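Local coordinates for protein integral membrane indolylacetylinositol arabinosyltransferase EmbB (Mycolicibacterium smegmatis MC2 155, PDB 7BVC) that probably transfers arabinose to build the arabinan of cell-wall arabinogalactan, as a membrane arabinosyltransferase of the Emb family that binds ethambutol, at residues Asp138-Pro143 / Val162-Ile167; Val737-Asp742 / Ser1031-Tyr1036; Asp742-Phe747 / Gly817-Arg822. All blocks are in the same frame, centred on the assembly; numbering follows the deposited sequence.

Overall arrangement
Contact 1 lies within the concanavalin-like domain. Contacts 2 and 3 lie far from it, within the EmbC C-terminal domain. The centres of contacts 1 and 2 are 56 Å apart, those of contacts 2 and 3 only 13 Å. Contact 2 is the buried one. It pairs two strands of a mixed sheet, mainly through backbone hydrogen bonds. Contacts 1 and 3 are partly buried and lack such pairing. In contact 1 an arginine is packed by apolar side chains. In contact 3 two parts of one long irregular connection meet through an asparagine and a leucine. D742 ends the first segment of contact 2 and begins that of contact 3. Y816 touches S1034 and S743, one from each.

Contact 1 of 3, residues Asp138-Pro143 / Val162-Ile167; sequences DRVAGP and VGLTQI
R139 reaches from a short helical turn, helix 137-140, to the irregular segment 162-167. Both segments fall within the concanavalin-like domain of EmbB. The guanidinium group of R139 is the centre of the contact. CD1 of I167 sits above the middle of one face, 3.8 Å from R139 CZ. The second branch of I167 meets a different atom, with CG2 3.8 Å from R139 NH1. L164 CD2 lies over the opposite face, nearer the NH1 end, 3.9 Å from R139 NH1. The same methyl packs against the aliphatic part of the arginine, L164 CD2 being 3.8 Å from R139 CG. The edge of the guanidinium faces the backbone carbonyl of T165.

The torsions explain the reach. With chi1 at -168° the R139 chain leaves the backbone opposite the nitrogen, then bends at chi2 and chi3. This brings the guanidinium between L164 and I167.

V140 adds a more distant apolar touch, with CG2 4.5 Å from L164 CD2. Behind this layer lies the C85-C145 disulfide. V140 packs on C85 and L164 on C145, so the bridge backs both segments. Q176 also touches R139. Segment 162-167 is tied outward by Q166 NE2, hydrogen-bonded to L175 O. At the guanidinium edge, R139 NH1 stands 3.3 Å from T165 O, close to the plane of the group.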
loop_
_atom_site.group_PDB
_atom_site.type_symbol
_atom_site.label_atom_id
_atom_site.label_comp_id
_atom_site.label_asym_id
_atom_site.label_seq_id
_atom_site.Cartn_x
_atom_site.Cartn_y
_atom_site.Cartn_z
ATOM N N ASP B 138 20.869 -48.698 -24.707
ATOM C CA ASP B 138 21.169 -50.077 -25.078
ATOM C C ASP B 138 21.738 -50.898 -23.929
ATOM O O ASP B 138 21.809 -52.126 -24.048
ATOM C CB ASP B 138 22.128 -50.105 -26.273
ATOM C CG ASP B 138 23.332 -49.201 -26.085
ATOM O OD1 ASP B 138 23.972 -49.261 -25.015
ATOM O OD2 ASP B 138 23.639 -48.428 -27.015
ATOM N N ARG B 139 22.145 -50.263 -22.828
ATOM C CA ARG B 139 22.566 -51.030 -21.661
ATOM C C ARG B 139 21.366 -51.655 -20.959
ATOM O O ARG B 139 21.404 -52.832 -20.584
ATOM C CB ARG B 139 23.353 -50.139 -20.701
ATOM C CG ARG B 139 24.071 -50.901 -19.605
ATOM C CD ARG B 139 25.409 -50.261 -19.285
ATOM N NE ARG B 139 25.258 -48.864 -18.893
ATOM C CZ ARG B 139 25.361 -48.423 -17.644
ATOM N NH1 ARG B 139 25.618 -49.272 -16.660
ATOM N NH2 ARG B 139 25.209 -47.133 -17.380
ATOM N N VAL B 140 20.293 -50.882 -20.772
ATOM C CA VAL B 140 19.044 -51.456 -20.281
ATOM C C VAL B 140 18.475 -52.427 -21.305
ATOM O O VAL B 140 17.926 -53.479 -20.951
ATOM C CB VAL B 140 18.036 -50.343 -19.940
ATOM C CG1 VAL B 140 16.696 -50.938 -19.549
ATOM C CG2 VAL B 140 18.568 -49.475 -18.822
ATOM N N ALA B 141 18.605 -52.096 -22.591
ATOM C CA ALA B 141 18.160 -53.006 -23.640
ATOM C C ALA B 141 18.970 -54.296 -23.669
ATOM O O ALA B 141 18.526 -55.278 -24.273
ATOM C CB ALA B 141 18.226 -52.314 -25.002
ATOM N N GLY B 142 20.140 -54.317 -23.034
ATOM C CA GLY B 142 20.956 -55.506 -22.963
ATOM C C GLY B 142 20.306 -56.595 -22.134
ATOM O O GLY B 142 19.386 -56.345 -21.350
ATOM N N PRO B 143 20.772 -57.837 -22.298
ATOM C CA PRO B 143 20.139 -58.961 -21.594
ATOM C C PRO B 143 20.656 -59.166 -20.178
ATOM O O PRO B 143 20.968 -60.295 -19.780
ATOM C CB PRO B 143 20.478 -60.156 -22.493
ATOM C CG PRO B 143 21.786 -59.791 -23.106
ATOM C CD PRO B 143 21.820 -58.285 -23.232
ATOM N N VAL B 162 17.945 -52.791 -10.959
ATOM C CA VAL B 162 18.364 -54.113 -10.498
ATOM C C VAL B 162 18.915 -54.950 -11.644
ATOM O O VAL B 162 18.273 -55.095 -12.689
ATOM C CB VAL B 162 17.192 -54.842 -9.819
ATOM C CG1 VAL B 162 17.678 -56.098 -9.121
ATOM C CG2 VAL B 162 16.482 -53.916 -8.845
ATOM N N GLY B 163 20.109 -55.503 -11.447
ATOM C CA GLY B 163 20.819 -56.230 -12.471
ATOM C C GLY B 163 21.996 -55.482 -13.063
ATOM O O GLY B 163 22.906 -56.117 -13.608
ATOM N N LEU B 164 21.999 -54.159 -12.968
ATOM C CA LEU B 164 23.060 -53.326 -13.512
ATOM C C LEU B 164 23.975 -52.829 -12.400
ATOM O O LEU B 164 23.559 -52.665 -11.251
ATOM C CB LEU B 164 22.479 -52.129 -14.267
ATOM C CG LEU B 164 22.312 -52.254 -15.782
ATOM C CD1 LEU B 164 21.188 -53.216 -16.122
ATOM C CD2 LEU B 164 22.060 -50.890 -16.404
ATOM N N THR B 165 25.233 -52.597 -12.760
ATOM C CA THR B 165 26.208 -51.956 -11.894
ATOM C C THR B 165 26.777 -50.735 -12.605
ATOM O O THR B 165 26.740 -50.637 -13.834
ATOM C CB THR B 165 27.342 -52.916 -11.509
ATOM O OG1 THR B 165 28.023 -53.356 -12.689
ATOM C CG2 THR B 165 26.794 -54.123 -10.764
ATOM N N GLN B 166 27.303 -49.801 -11.820
ATOM C CA GLN B 166 27.847 -48.578 -12.390
ATOM C C GLN B 166 29.095 -48.874 -13.217
ATOM O O GLN B 166 29.836 -49.828 -12.958
ATOM C CB GLN B 166 28.176 -47.567 -11.291
ATOM C CG GLN B 166 27.024 -47.260 -10.356
ATOM C CD GLN B 166 27.002 -45.808 -9.925
ATOM O OE1 GLN B 166 27.655 -44.960 -10.532
ATOM N NE2 GLN B 166 26.249 -45.513 -8.872
ATOM N N ILE B 167 29.325 -48.034 -14.222
ATOM C CA ILE B 167 30.486 -48.175 -15.090
ATOM C C ILE B 167 31.381 -46.942 -15.094
ATOM O O ILE B 167 32.553 -47.049 -15.491
ATOM C CB ILE B 167 30.066 -48.526 -16.531
ATOM C CG1 ILE B 167 29.187 -47.422 -17.115
ATOM C CG2 ILE B 167 29.351 -49.864 -16.566
ATOM C CD1 ILE B 167 28.928 -47.572 -18.602
#

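Contact 2 of 3, residues Val737-Asp742 / Ser1031-Tyr1036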
loop_
_atom_site.group_PDB
_atom_site.type_symbol
_atom_site.label_atom_id
_atom_site.label_comp_id
_atom_site.label_asym_id
_atom_site.label_seq_id
_atom_site.Cartn_x
_atom_site.Cartn_y
_atom_site.Cartn_z
ATOM N N VAL B 737 -27.027 -13.480 -19.261
ATOM C CA VAL B 737 -25.757 -13.525 -19.975
ATOM C C VAL B 737 -25.932 -14.406 -21.201
ATOM O O VAL B 737 -26.474 -15.514 -21.104
ATOM C CB VAL B 737 -24.622 -14.047 -19.077
ATOM C CG1 VAL B 737 -23.339 -14.178 -19.870
ATOM C CG2 VAL B 737 -24.417 -13.119 -17.901
ATOM N N LEU B 738 -25.476 -13.919 -22.354
ATOM C CA LEU B 738 -25.595 -14.632 -23.616
ATOM C C LEU B 738 -24.208 -15.034 -24.092
ATOM O O LEU B 738 -23.283 -14.215 -24.083
ATOM C CB LEU B 738 -26.294 -13.768 -24.668
ATOM C CG LEU B 738 -27.646 -13.186 -24.255
ATOM C CD1 LEU B 738 -28.037 -12.047 -25.174
ATOM C CD2 LEU B 738 -28.716 -14.262 -24.252
ATOM N N VAL B 739 -24.067 -16.289 -24.511
ATOM C CA VAL B 739 -22.783 -16.860 -24.897
ATOM C C VAL B 739 -22.856 -17.305 -26.351
ATOM O O VAL B 739 -23.899 -17.782 -26.812
ATOM C CB VAL B 739 -22.393 -18.035 -23.972
ATOM C CG1 VAL B 739 -23.406 -19.161 -24.073
ATOM C CG2 VAL B 739 -20.999 -18.538 -24.298
ATOM N N GLU B 740 -21.753 -17.120 -27.080
ATOM C CA GLU B 740 -21.658 -17.580 -28.459
ATOM C C GLU B 740 -21.105 -18.997 -28.466
ATOM O O GLU B 740 -19.911 -19.183 -28.188
ATOM C CB GLU B 740 -20.755 -16.665 -29.275
ATOM C CG GLU B 740 -21.251 -15.243 -29.436
ATOM C CD GLU B 740 -20.306 -14.398 -30.270
ATOM O OE1 GLU B 740 -19.251 -14.918 -30.685
ATOM O OE2 GLU B 740 -20.603 -13.207 -30.491
ATOM N N PRO B 741 -21.913 -20.018 -28.761
ATOM C CA PRO B 741 -21.378 -21.385 -28.832
ATOM C C PRO B 741 -20.263 -21.513 -29.858
ATOM O O PRO B 741 -19.152 -21.939 -29.530
ATOM C CB PRO B 741 -22.603 -22.219 -29.223
ATOM C CG PRO B 741 -23.768 -21.407 -28.774
ATOM C CD PRO B 741 -23.364 -19.985 -29.002
ATOM N N ASP B 742 -20.550 -21.142 -31.102
ATOM C CA ASP B 742 -19.569 -21.140 -32.182
ATOM C C ASP B 742 -19.398 -19.708 -32.671
ATOM O O ASP B 742 -20.295 -19.157 -33.319
ATOM C CB ASP B 742 -20.004 -22.060 -33.320
ATOM C CG ASP B 742 -19.099 -21.957 -34.533
ATOM O OD1 ASP B 742 -17.932 -22.388 -34.442
ATOM O OD2 ASP B 742 -19.557 -21.448 -35.577
ATOM N N SER B 1031 -9.788 -21.939 -22.944
ATOM C CA SER B 1031 -10.001 -21.064 -24.089
ATOM C C SER B 1031 -11.192 -20.156 -23.824
ATOM O O SER B 1031 -12.247 -20.619 -23.386
ATOM C CB SER B 1031 -10.230 -21.871 -25.371
ATOM O OG SER B 1031 -11.440 -22.603 -25.300
ATOM N N VAL B 1032 -11.022 -18.863 -24.109
ATOM C CA VAL B 1032 -12.073 -17.887 -23.820
ATOM C C VAL B 1032 -13.212 -18.026 -24.828
ATOM O O VAL B 1032 -13.019 -18.408 -25.987
ATOM C CB VAL B 1032 -11.490 -16.462 -23.826
ATOM C CG1 VAL B 1032 -12.555 -15.417 -23.530
ATOM C CG2 VAL B 1032 -10.363 -16.349 -22.828
ATOM N N MET B 1033 -14.423 -17.708 -24.372
ATOM C CA MET B 1033 -15.602 -17.649 -25.223
ATOM C C MET B 1033 -16.152 -16.229 -25.239
ATOM O O MET B 1033 -15.842 -15.409 -24.371
ATOM C CB MET B 1033 -16.691 -18.624 -24.754
ATOM C CG MET B 1033 -16.234 -20.062 -24.614
ATOM S SD MET B 1033 -17.584 -21.142 -24.121
ATOM C CE MET B 1033 -18.602 -21.094 -25.591
ATOM N N SER B 1034 -16.974 -15.941 -26.244
ATOM C CA SER B 1034 -17.553 -14.614 -26.418
ATOM C C SER B 1034 -18.885 -14.538 -25.682
ATOM O O SER B 1034 -19.824 -15.274 -26.003
ATOM C CB SER B 1034 -17.735 -14.292 -27.898
ATOM O OG SER B 1034 -16.486 -14.194 -28.561
ATOM N N THR B 1035 -18.967 -13.638 -24.704
ATOM C CA THR B 1035 -20.139 -13.489 -23.854
ATOM C C THR B 1035 -20.514 -12.019 -23.747
ATOM O O THR B 1035 -19.641 -11.146 -23.732
ATOM C CB THR B 1035 -19.885 -14.058 -22.454
ATOM O OG1 THR B 1035 -18.620 -13.591 -21.973
ATOM C CG2 THR B 1035 -19.879 -15.575 -22.484
ATOM N N TYR B 1036 -21.816 -11.753 -23.669
ATOM C CA TYR B 1036 -22.334 -10.397 -23.547
ATOM C C TYR B 1036 -23.456 -10.363 -22.520
ATOM O O TYR B 1036 -24.299 -11.263 -22.475
ATOM C CB TYR B 1036 -22.859 -9.865 -24.887
ATOM C CG TYR B 1036 -21.993 -10.198 -26.078
ATOM C CD1 TYR B 1036 -20.849 -9.465 -26.359
ATOM C CD2 TYR B 1036 -22.325 -11.242 -26.927
ATOM C CE1 TYR B 1036 -20.061 -9.768 -27.451
ATOM C CE2 TYR B 1036 -21.543 -11.550 -28.017
ATOM C CZ TYR B 1036 -20.415 -10.811 -28.275
ATOM O OH TYR B 1036 -19.639 -11.123 -29.364
#
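Y1036 and E740 meet across two antiparallel strands of a mixed sheet in the EmbC C-terminal domain. The phenol donates a hydrogen bond to the carboxylate, with Y1036 OH 2.6 Å from E740 OE2. The oxygen lies at the edge of the tyrosine ring, near its plane. The carboxylate and ring planes are 57° apart. The hydroxyl meets OE2 from above the carboxylate plane, 50° out of it. E740 gets there with an extended chain, CG beside the backbone nitrogen and chi2 at -179°. Its methylene groups run past S1034, where E740 CG lies 3.7 Å from S1034 O.

V739 and T1035, a non-hydrogen-bonded pair, point to the face of the sheet opposite L738 and Y1036. The two side chains cross at a slant and touch through their methyls, with V739 CG2 3.7 Å from T1035 CG2. M1033 bends at chi3 to bring its CE to the same valine methyl, M1033 CE being 3.7 Å from V739 CG2. Y961 of helix 958-961 touches both V739 and M1033.

The backbones hold this register. L738 and Y1036 form a hydrogen-bonded pair, with L738 N 2.9 Å from Y1036 O and a return bond from Y1036 N to L738 O. E740 N adds a third bond, to S1034 O at 2.9 Å. V739 bonds on to Q956 and M1033 to L1048, so both strands are interior to the sheet.

The chemistry is therefore divided: methyl contacts between V739, T1035 and M1033 on one face, a polar bond where E740 and Y1036 meet. Both of these last side chains are buried, and the hydroxyl's hydrogen bond probably helps to stabilise a carboxylate charge there.

Contact 3 of 3, residues Asp742-Phe747 / Gly817-Arg822; sequences DSNAGF and GLDPKR
N744 and G817 join two parts of one long irregular connection between strands 737-739 and 826-827 in the EmbC C-terminal domain. S743 is the centre of an inverse gamma turn, closed by a weak bond from N744 N to D742 O. After the turn, S743 O and the N744 side chain both face L818. The asparagine gives the one clear hydrogen bond between the segments. Its ND2 lies 3.1 Å from G817 O. The bond is bent, with an angle of 144° at the hydrogen, and the acceptor is 24° out of the amide plane.

The close-packed part lies around L818. Its CD2 lies 3.2 Å from S743 O and 3.2 Å from N744 OD1. F747 approaches the same methyl from a third direction. The ring presents its edge, with F747 CZ 4.0 Å from L818 CD2, so the ring touches by its edge and does not stack. N744 has CG beside its backbone nitrogen (chi1 -83°), and its amide spans from the leucine methyl at OD1 to the glycine carbonyl at ND2.

Segment 742-747 is backed on this side by other parts of the domain. F747 rests on P949 and R951, and the backbone of G746 bonds to V952. Y816, just before G817, touches S743.

The other side is looser. D819 only skirts the asparagine, its OD2 4.3 Å from N744 ND2. D742, K821 and R822 are exposed. The backbone of R822 turns back on its own segment, R822 N bonding to D819 O. R822 NH1 stays 4.1 Å from D819 OD2 in its own segment and 6.6 Å from D742 OD2 across the contact.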
loop_
_atom_site.group_PDB
_atom_site.type_symbol
_atom_site.label_atom_id
_atom_site.label_comp_id
_atom_site.label_asym_id
_atom_site.label_seq_id
_atom_site.Cartn_x
_atom_site.Cartn_y
_atom_site.Cartn_z
ATOM N N ASP B 742 -20.550 -21.142 -31.102
ATOM C CA ASP B 742 -19.569 -21.140 -32.182
ATOM C C ASP B 742 -19.398 -19.708 -32.671
ATOM O O ASP B 742 -20.295 -19.157 -33.319
ATOM C CB ASP B 742 -20.004 -22.060 -33.320
ATOM C CG ASP B 742 -19.099 -21.957 -34.533
ATOM O OD1 ASP B 742 -17.932 -22.388 -34.442
ATOM O OD2 ASP B 742 -19.557 -21.448 -35.577
ATOM N N SER B 743 -18.253 -19.107 -32.367
ATOM C CA SER B 743 -17.988 -17.720 -32.746
ATOM C C SER B 743 -17.437 -17.626 -34.165
ATOM O O SER B 743 -16.407 -17.006 -34.417
ATOM C CB SER B 743 -17.030 -17.082 -31.749
ATOM O OG SER B 743 -15.751 -17.685 -31.814
ATOM N N ASN B 744 -18.138 -18.254 -35.108
ATOM C CA ASN B 744 -17.807 -18.158 -36.520
ATOM C C ASN B 744 -19.020 -17.915 -37.405
ATOM O O ASN B 744 -18.846 -17.565 -38.577
ATOM C CB ASN B 744 -17.092 -19.432 -36.997
ATOM C CG ASN B 744 -15.609 -19.416 -36.694
ATOM O OD1 ASN B 744 -14.938 -18.404 -36.879
ATOM N ND2 ASN B 744 -15.087 -20.546 -36.228
ATOM N N ALA B 745 -20.233 -18.091 -36.889
ATOM C CA ALA B 745 -21.448 -17.857 -37.651
ATOM C C ALA B 745 -21.897 -16.410 -37.498
ATOM O O ALA B 745 -21.716 -15.798 -36.442
ATOM C CB ALA B 745 -22.561 -18.803 -37.196
ATOM N N GLY B 746 -22.476 -15.870 -38.558
ATOM C CA GLY B 746 -22.958 -14.512 -38.568
ATOM C C GLY B 746 -22.108 -13.512 -39.323
ATOM O O GLY B 746 -22.176 -12.319 -39.011
ATOM N N PHE B 747 -21.322 -13.952 -40.302
ATOM C CA PHE B 747 -20.491 -13.051 -41.087
ATOM C C PHE B 747 -21.265 -12.584 -42.314
ATOM O O PHE B 747 -21.873 -13.395 -43.019
ATOM C CB PHE B 747 -19.190 -13.738 -41.500
ATOM C CG PHE B 747 -18.106 -13.646 -40.464
ATOM C CD1 PHE B 747 -17.303 -12.523 -40.381
ATOM C CD2 PHE B 747 -17.897 -14.679 -39.568
ATOM C CE1 PHE B 747 -16.309 -12.434 -39.425
ATOM C CE2 PHE B 747 -16.906 -14.595 -38.612
ATOM C CZ PHE B 747 -16.110 -13.472 -38.542
ATOM N N GLY B 817 -11.098 -18.718 -31.651
ATOM C CA GLY B 817 -11.255 -19.854 -32.538
ATOM C C GLY B 817 -11.764 -19.475 -33.910
ATOM O O GLY B 817 -12.603 -20.190 -34.476
ATOM N N LEU B 818 -11.283 -18.365 -34.458
ATOM C CA LEU B 818 -11.683 -17.914 -35.784
ATOM C C LEU B 818 -10.795 -18.589 -36.821
ATOM O O LEU B 818 -9.567 -18.456 -36.774
ATOM C CB LEU B 818 -11.585 -16.391 -35.890
ATOM C CG LEU B 818 -12.603 -15.575 -35.090
ATOM C CD1 LEU B 818 -12.080 -14.178 -34.822
ATOM C CD2 LEU B 818 -13.929 -15.508 -35.820
ATOM N N ASP B 819 -11.413 -19.318 -37.741
ATOM C CA ASP B 819 -10.674 -20.039 -38.767
ATOM C C ASP B 819 -9.911 -19.061 -39.650
ATOM O O ASP B 819 -10.530 -18.179 -40.262
ATOM C CB ASP B 819 -11.621 -20.880 -39.620
ATOM C CG ASP B 819 -12.096 -22.128 -38.907
ATOM O OD1 ASP B 819 -11.462 -22.522 -37.907
ATOM O OD2 ASP B 819 -13.103 -22.718 -39.349
ATOM N N PRO B 820 -8.583 -19.171 -39.749
ATOM C CA PRO B 820 -7.832 -18.262 -40.627
ATOM C C PRO B 820 -8.135 -18.448 -42.102
ATOM O O PRO B 820 -7.819 -17.553 -42.894
ATOM C CB PRO B 820 -6.369 -18.602 -40.316
ATOM C CG PRO B 820 -6.407 -19.259 -38.972
ATOM C CD PRO B 820 -7.688 -20.029 -38.958
ATOM N N LYS B 821 -8.740 -19.566 -42.498
ATOM C CA LYS B 821 -9.099 -19.804 -43.887
ATOM C C LYS B 821 -10.432 -19.169 -44.264
ATOM O O LYS B 821 -10.899 -19.359 -45.391
ATOM C CB LYS B 821 -9.144 -21.307 -44.169
ATOM C CG LYS B 821 -7.780 -21.981 -44.160
ATOM C CD LYS B 821 -6.829 -21.327 -45.148
ATOM C CE LYS B 821 -5.380 -21.612 -44.787
ATOM N NZ LYS B 821 -5.112 -23.072 -44.687
ATOM N N ARG B 822 -11.053 -18.429 -43.346
ATOM C CA ARG B 822 -12.307 -17.736 -43.623
ATOM C C ARG B 822 -12.321 -16.274 -43.198
ATOM O O ARG B 822 -13.088 -15.497 -43.776
ATOM C CB ARG B 822 -13.478 -18.452 -42.940
ATOM C CG ARG B 822 -13.829 -19.798 -43.539
ATOM C CD ARG B 822 -14.685 -20.603 -42.581
ATOM N NE ARG B 822 -15.417 -21.664 -43.262
ATOM C CZ ARG B 822 -16.313 -22.447 -42.675
ATOM N NH1 ARG B 822 -16.592 -22.291 -41.388
ATOM N NH2 ARG B 822 -16.935 -23.387 -43.374
#